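Local coordinates for HpcH/HpaI aldolase/citrate lyase family protein (Burkholderia cenocepacia, PDB 4MF4), which belongs to the HpcH/HpaI aldolase/citrate lyase family and folds as a TIM barrel that assembles with other copies of itself, at residues Arg169-Val174 against Ala213-Ala218; Asp184-Gly189 against Ala222-Gly227; Ala115-Arg120 against Asp131-Val136. All coordinates share one frame; numbering follows the deposited sequence.

Interaction 1: residues Arg169-Val174 against Ala213-Ala218; sequences RGVDEV and ARVLAA
The long arm of Arg-214 reaches from helix 206-222 across the C-terminal end of helix 168-172, where it meets Val-171 and Asp-172. Its CG stands anti to the backbone N (chi1 -174°) and the chain stays extended to NE, which carries the guanidinium out over the last residues of the neighbouring helix. On the way CD passes CG1 of Val-171 at 3.8 Å. The carbonyl O of Val-171 then lies 3.2 Å above the guanidinium plane, over its centre, so it faces the flat of the cation and accepts no hydrogen bond from it. The negative end of a carbonyl dipole against this face, at the C-terminal end of a helix, probably favours the positive charge. Asp-172 adds a salt bridge, OD1 to NH1 of Arg-214 at 3.5 Å, with the carboxylate and guanidinium planes turned 61° apart.

Next to these polar groups the contact is apolar. The end of helix 168-172 and the start of helix 174-178 pack here on helix 206-222, outside the parallel strands of a TIM barrel. Val-174 sets CG1 between its backbone N and carbonyl carbon (chi1 71°), a placement that brings this methyl to 3.7 Å from CB of Ala-218 and 4.0 Å from NE of Arg-214. The other branch, CG2, comes within 4.2 Å of CG1 of Val-215, while CG2 of Val-171 meets CG2 of Val-215 at an equal separation, these two side chains crossing at about a right angle.

Farther out, OE2 of Glu-175 forms a salt bridge with NE of Arg-214 and is the stronger polar partner of the guanidinium. On the barrel side lies strand 185-188: Val-174 touches Leu-186, and Val-215 touches Val-188.

Interaction 2: residues Asp184-Gly189 against Ala222-Gly227; sequences DCLFVG and AGVAVG
The ring of Phe-187 meets the backbone of Gly-227 obliquely, neither flat on nor edge on, with CD2 3.8 Å from C of Gly-227. It packs directly on the glycine backbone, where no side chain intervenes. CG of Phe-187 is anti to the backbone N (chi1 -171°), which sets the ring beside the glycine. SG of Cys-185, on the same side of the sheet, lies 3.7 Å from N of Gly-227.

Backbone bonds join the two strands in parallel register, with Leu-186 paired to Val-226 and Phe-187 to Gly-227. N of Leu-186 donates to O of Ala-225 (2.9 Å). The return bond, N of Gly-227 to O of Leu-186, is 2.7 Å long. N of Val-188 reaches O of Gly-227 at 2.8 Å. Next to the Leu-186 bond, a water links the segments, donating to O of Asp-184 and accepting from N of Ala-225. On the other face, Leu-186 sets its CG 4.3 Å from CG1 of Val-224, and CG1 of Val-226 packs 3.4 Å from O of Leu-186.

Neighbouring parallel strands joined through intervening helices, here 190-196 and 206-222, are what the beta-alpha units of a TIM barrel produce. Strand 160-165 borders strand 185-188 on its other edge. Cys-185 and Phe-187 turn inward and touch Ile-162 and Leu-246, whereas Leu-186 packs outward on helix 174-178, and Val-188 and Val-226 meet helix 206-222.

Interaction 3: residues Ala115-Arg120 against Asp131-Val136; sequences AAHAVR and DGLRGV
Arg-120, near the C-terminal end of helix 112-121, gives its carbonyl O to N of Leu-133 in a nearly straight 2.8 Å hydrogen bond, fixing the irregular 131-136 segment to the helix.

The same arginine also holds the loop with its side chain. CG lies anti to the carbonyl carbon (chi1 -70°), and the chain bends at chi3 (67°), turning the guanidinium back toward the loop. NE then donates to O of Asp-131 at 2.9 Å, with the acceptor at the edge of the guanidinium and in its plane. NH2 adds a weak bond to this carbonyl, 3.3 Å long, so one oxygen receives two N-H groups, and the pair limits the rotation of the cation. The carboxylate of Asp-131 is placed differently: OD2 lies 3.7 Å from NE of Arg-120, well out of the guanidinium plane, and this long salt bridge works through charge alone. The Asp-131 side chain crosses the arm at about a right angle, OD2 3.6 Å from CD of Arg-120.

Leu-133 packs against one face of the guanidinium, toward its rim. Its CD1 sits above the plane, while CD2 comes within 3.4 Å of NH2 of Arg-120. CD1 also makes a looser contact with the imidazole of His-117, 4.4 Å from CD2 of that ring; the ring's ND1 is engaged by Arg-88.

The contact joins helix 112-121, on the outside of the TIM barrel, to the loop that follows it. Arg-134 turns away to Tyr-151 on helix 151-154, and Val-136 meets a second subunit, its backbone N hydrogen-bonded to OD1 of Asp-192 of that chain.

How the interactions relate
From the N terminus, interaction 3 comes first: helix 112-121 is joined to the loop that follows it, closing a short loop of ten residues before either of the others opens. It touches neither. Interactions 1 and 2 cross along the chain: in the order 169-174, 184-189, 213-218, 222-227 their segments alternate. The first closes a span of 38 residues between outer helices, the second one of 32 between adjacent barrel strands. Their centres lie 10 Å apart and they pack directly, O of Leu-216 being 3.9 Å from CG2 of Val-226. Together they join the helical layer to the sheet, with helix 206-222 followed by strand 225-230.

Interaction 1: residues Arg169-Val174 against Ala213-Ala218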
# COMPACT_ATOMS: atom_id res chain seq x y z
N ARG A 169 -22.65 30.20 15.09
CA ARG A 169 -24.04 29.85 14.83
C ARG A 169 -24.38 28.58 15.62
O ARG A 169 -25.46 28.45 16.18
CB ARG A 169 -24.28 29.61 13.33
CG ARG A 169 -25.63 28.97 13.04
CD ARG A 169 -25.92 28.94 11.56
NE ARG A 169 -24.77 28.47 10.79
CZ ARG A 169 -24.70 28.52 9.46
NH1 ARG A 169 -25.70 29.05 8.76
NH2 ARG A 169 -23.61 28.06 8.82
N GLY A 170 -23.45 27.66 15.65
CA GLY A 170 -23.65 26.39 16.37
C GLY A 170 -23.85 26.63 17.85
O GLY A 170 -24.69 26.00 18.48
N VAL A 171 -23.07 27.56 18.41
CA VAL A 171 -23.24 27.90 19.81
C VAL A 171 -24.63 28.51 20.07
O VAL A 171 -25.28 28.13 21.04
CB VAL A 171 -22.12 28.81 20.36
CG1 VAL A 171 -22.40 29.12 21.82
CG2 VAL A 171 -20.75 28.11 20.26
N ASP A 172 -25.11 29.36 19.17
CA ASP A 172 -26.45 29.96 19.34
C ASP A 172 -27.55 28.90 19.27
O ASP A 172 -28.60 29.05 19.89
CB ASP A 172 -26.71 31.04 18.29
CG ASP A 172 -25.80 32.24 18.44
OD1 ASP A 172 -25.71 32.81 19.56
OD2 ASP A 172 -25.18 32.63 17.44
N GLU A 173 -27.29 27.81 18.53
CA GLU A 173 -28.25 26.78 18.26
C GLU A 173 -28.07 25.58 19.19
O GLU A 173 -28.77 24.59 19.03
CB GLU A 173 -28.08 26.33 16.77
CG GLU A 173 -28.60 27.32 15.72
CD GLU A 173 -30.13 27.32 15.65
OE1 GLU A 173 -30.70 27.45 14.55
OE2 GLU A 173 -30.78 27.12 16.68
N VAL A 174 -27.18 25.67 20.17
CA VAL A 174 -26.71 24.49 20.88
C VAL A 174 -27.75 23.80 21.76
O VAL A 174 -27.73 22.59 21.91
CB VAL A 174 -25.44 24.75 21.69
CG1 VAL A 174 -25.73 25.61 22.91
CG2 VAL A 174 -24.84 23.40 22.15
N ALA A 213 -18.49 27.50 27.80
CA ALA A 213 -19.32 27.37 28.99
C ALA A 213 -20.78 27.15 28.58
O ALA A 213 -21.46 26.28 29.15
CB ALA A 213 -19.17 28.61 29.89
N ARG A 214 -21.26 27.89 27.57
CA ARG A 214 -22.62 27.70 27.07
C ARG A 214 -22.88 26.30 26.56
O ARG A 214 -23.92 25.72 26.84
CB ARG A 214 -23.01 28.74 26.00
CG ARG A 214 -24.48 28.63 25.60
CD ARG A 214 -24.92 29.74 24.66
NE ARG A 214 -26.18 29.44 23.99
CZ ARG A 214 -26.74 30.23 23.08
NH1 ARG A 214 -26.16 31.37 22.71
NH2 ARG A 214 -27.89 29.89 22.54
N VAL A 215 -21.92 25.74 25.82
CA VAL A 215 -22.11 24.42 25.24
C VAL A 215 -22.17 23.36 26.36
O VAL A 215 -23.05 22.48 26.39
CB VAL A 215 -20.93 24.09 24.26
CG1 VAL A 215 -21.03 22.66 23.79
CG2 VAL A 215 -20.96 25.02 23.06
N LEU A 216 -21.22 23.43 27.27
CA LEU A 216 -21.23 22.53 28.45
C LEU A 216 -22.55 22.61 29.24
O LEU A 216 -23.12 21.58 29.64
CB LEU A 216 -20.05 22.88 29.37
CG LEU A 216 -19.95 22.15 30.72
CD1 LEU A 216 -19.79 20.66 30.46
CD2 LEU A 216 -18.78 22.66 31.55
N ALA A 217 -23.03 23.84 29.47
CA ALA A 217 -24.25 24.05 30.25
C ALA A 217 -25.44 23.51 29.51
O ALA A 217 -26.35 22.92 30.09
CB ALA A 217 -24.44 25.53 30.55
N ALA A 218 -25.43 23.70 28.19
CA ALA A 218 -26.52 23.12 27.38
C ALA A 218 -26.61 21.61 27.53
O ALA A 218 -27.69 21.03 27.66
CB ALA A 218 -26.38 23.51 25.92

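Interaction 2: residues Asp184-Gly189 against Ala222-Gly227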
# COMPACT_ATOMS: atom_id res chain seq x y z
N ASP A 184 -25.82 11.86 20.97
CA ASP A 184 -25.39 11.23 22.23
C ASP A 184 -24.30 12.06 22.94
O ASP A 184 -24.02 11.83 24.11
CB ASP A 184 -24.87 9.81 22.00
CG ASP A 184 -25.88 8.91 21.28
OD1 ASP A 184 -27.04 8.78 21.78
OD2 ASP A 184 -25.54 8.36 20.20
N CYS A 185 -23.69 13.02 22.25
CA CYS A 185 -22.65 13.81 22.87
C CYS A 185 -22.44 15.10 22.11
O CYS A 185 -22.43 15.07 20.90
CB CYS A 185 -21.34 13.02 22.81
SG CYS A 185 -19.96 13.84 23.67
N LEU A 186 -22.20 16.21 22.81
CA LEU A 186 -21.83 17.46 22.17
C LEU A 186 -20.33 17.57 22.33
O LEU A 186 -19.84 17.47 23.45
CB LEU A 186 -22.48 18.67 22.84
CG LEU A 186 -23.98 18.70 22.97
CD1 LEU A 186 -24.44 19.83 23.89
CD2 LEU A 186 -24.61 18.79 21.60
N PHE A 187 -19.59 17.81 21.24
CA PHE A 187 -18.13 17.88 21.38
C PHE A 187 -17.59 19.27 21.05
O PHE A 187 -17.86 19.82 20.00
CB PHE A 187 -17.51 16.82 20.48
CG PHE A 187 -16.02 16.63 20.67
CD1 PHE A 187 -15.14 17.40 19.97
CD2 PHE A 187 -15.54 15.65 21.51
CE1 PHE A 187 -13.79 17.20 20.09
CE2 PHE A 187 -14.18 15.45 21.65
CZ PHE A 187 -13.31 16.21 20.92
N VAL A 188 -16.86 19.86 21.99
CA VAL A 188 -16.17 21.15 21.76
C VAL A 188 -14.72 20.99 21.28
O VAL A 188 -13.88 20.39 21.98
CB VAL A 188 -16.16 21.98 23.09
CG1 VAL A 188 -15.51 23.34 22.87
CG2 VAL A 188 -17.57 22.18 23.62
N GLY A 189 -14.42 21.50 20.09
CA GLY A 189 -13.03 21.66 19.66
C GLY A 189 -12.58 23.10 19.92
O GLY A 189 -12.96 23.99 19.18
N ALA A 222 -29.67 19.40 29.26
CA ALA A 222 -30.36 18.42 28.41
C ALA A 222 -30.17 17.00 28.87
O ALA A 222 -30.82 16.10 28.33
CB ALA A 222 -29.87 18.53 26.97
N GLY A 223 -29.26 16.77 29.81
CA GLY A 223 -28.75 15.39 30.08
C GLY A 223 -27.97 14.68 28.94
O GLY A 223 -28.03 13.47 28.80
N VAL A 224 -27.23 15.44 28.16
CA VAL A 224 -26.41 14.95 27.07
C VAL A 224 -24.95 15.19 27.46
O VAL A 224 -24.55 16.30 27.87
CB VAL A 224 -26.76 15.71 25.78
CG1 VAL A 224 -25.87 15.24 24.62
CG2 VAL A 224 -28.25 15.58 25.45
N ALA A 225 -24.15 14.13 27.38
CA ALA A 225 -22.72 14.21 27.55
C ALA A 225 -22.08 15.31 26.75
O ALA A 225 -22.42 15.52 25.59
CB ALA A 225 -22.07 12.90 27.17
N VAL A 226 -21.12 16.02 27.38
CA VAL A 226 -20.27 16.93 26.63
C VAL A 226 -18.82 16.47 26.59
O VAL A 226 -18.30 15.97 27.57
CB VAL A 226 -20.36 18.33 27.21
CG1 VAL A 226 -19.61 19.33 26.34
CG2 VAL A 226 -21.85 18.71 27.31
N GLY A 227 -18.20 16.64 25.43
CA GLY A 227 -16.80 16.25 25.23
C GLY A 227 -15.98 17.45 24.78
O GLY A 227 -16.53 18.47 24.39
O HOH W 1 -25.40 11.57 26.47

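Interaction 3: residues Ala115-Arg120 against Asp131-Val136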
# COMPACT_ATOMS: atom_id res chain seq x y z
N ALA A 115 -27.62 18.36 12.67
CA ALA A 115 -27.52 17.27 13.66
C ALA A 115 -28.50 16.14 13.33
O ALA A 115 -28.12 14.97 13.31
CB ALA A 115 -27.79 17.82 15.06
N ALA A 116 -29.75 16.51 13.06
CA ALA A 116 -30.77 15.53 12.63
C ALA A 116 -30.36 14.78 11.35
O ALA A 116 -30.56 13.59 11.25
CB ALA A 116 -32.11 16.23 12.41
N HIS A 117 -29.80 15.48 10.38
CA HIS A 117 -29.33 14.84 9.12
C HIS A 117 -28.20 13.83 9.42
O HIS A 117 -28.22 12.71 8.96
CB HIS A 117 -28.91 15.89 8.10
CG HIS A 117 -28.46 15.31 6.80
ND1 HIS A 117 -27.19 15.47 6.30
CD2 HIS A 117 -29.11 14.51 5.91
CE1 HIS A 117 -27.08 14.84 5.14
NE2 HIS A 117 -28.22 14.23 4.89
N ALA A 118 -27.28 14.21 10.28
CA ALA A 118 -26.16 13.38 10.68
C ALA A 118 -26.67 12.10 11.29
O ALA A 118 -26.27 11.01 10.89
CB ALA A 118 -25.27 14.15 11.67
N VAL A 119 -27.66 12.21 12.17
CA VAL A 119 -28.30 11.04 12.76
C VAL A 119 -28.98 10.15 11.73
O VAL A 119 -28.79 8.95 11.78
CB VAL A 119 -29.34 11.41 13.86
CG1 VAL A 119 -30.12 10.18 14.35
CG2 VAL A 119 -28.64 12.04 15.05
N ARG A 120 -29.79 10.73 10.84
CA ARG A 120 -30.48 9.98 9.79
C ARG A 120 -29.53 9.13 8.97
O ARG A 120 -29.85 8.02 8.59
CB ARG A 120 -31.21 10.92 8.81
CG ARG A 120 -32.42 11.66 9.38
CD ARG A 120 -33.02 12.60 8.32
NE ARG A 120 -33.59 11.80 7.23
CZ ARG A 120 -34.05 12.28 6.08
NH1 ARG A 120 -33.99 13.57 5.80
NH2 ARG A 120 -34.57 11.43 5.18
N ASP A 131 -37.36 7.82 9.07
CA ASP A 131 -36.66 8.58 8.06
C ASP A 131 -35.16 8.19 7.90
O ASP A 131 -34.39 8.97 7.39
CB ASP A 131 -36.78 10.08 8.33
CG ASP A 131 -36.13 10.51 9.63
OD1 ASP A 131 -35.65 9.67 10.42
OD2 ASP A 131 -36.12 11.72 9.88
N GLY A 132 -34.79 6.99 8.32
CA GLY A 132 -33.37 6.57 8.26
C GLY A 132 -32.86 6.58 6.85
O GLY A 132 -33.59 6.21 5.94
N LEU A 133 -31.60 6.97 6.68
CA LEU A 133 -31.00 7.03 5.36
C LEU A 133 -29.83 6.06 5.17
O LEU A 133 -29.21 6.04 4.11
CB LEU A 133 -30.55 8.44 5.05
CG LEU A 133 -31.63 9.49 4.80
CD1 LEU A 133 -30.96 10.80 4.47
CD2 LEU A 133 -32.57 9.09 3.66
N ARG A 134 -29.56 5.22 6.17
CA ARG A 134 -28.48 4.25 6.03
C ARG A 134 -28.80 3.12 5.00
O ARG A 134 -29.81 2.43 5.10
CB ARG A 134 -28.10 3.64 7.37
CG ARG A 134 -26.80 2.85 7.27
CD ARG A 134 -26.41 2.18 8.57
NE ARG A 134 -25.25 1.34 8.27
CZ ARG A 134 -24.63 0.53 9.12
NH1 ARG A 134 -24.98 0.49 10.41
NH2 ARG A 134 -23.59 -0.19 8.67
N GLY A 135 -27.88 2.93 4.06
CA GLY A 135 -28.00 1.93 2.99
C GLY A 135 -27.65 0.55 3.49
O GLY A 135 -26.74 0.38 4.30
N VAL A 136 -28.40 -0.44 3.00
CA VAL A 136 -28.35 -1.80 3.47
C VAL A 136 -27.36 -2.61 2.63
O VAL A 136 -27.48 -2.69 1.41
CB VAL A 136 -29.77 -2.42 3.35
CG1 VAL A 136 -29.76 -3.87 3.76
CG2 VAL A 136 -30.78 -1.63 4.19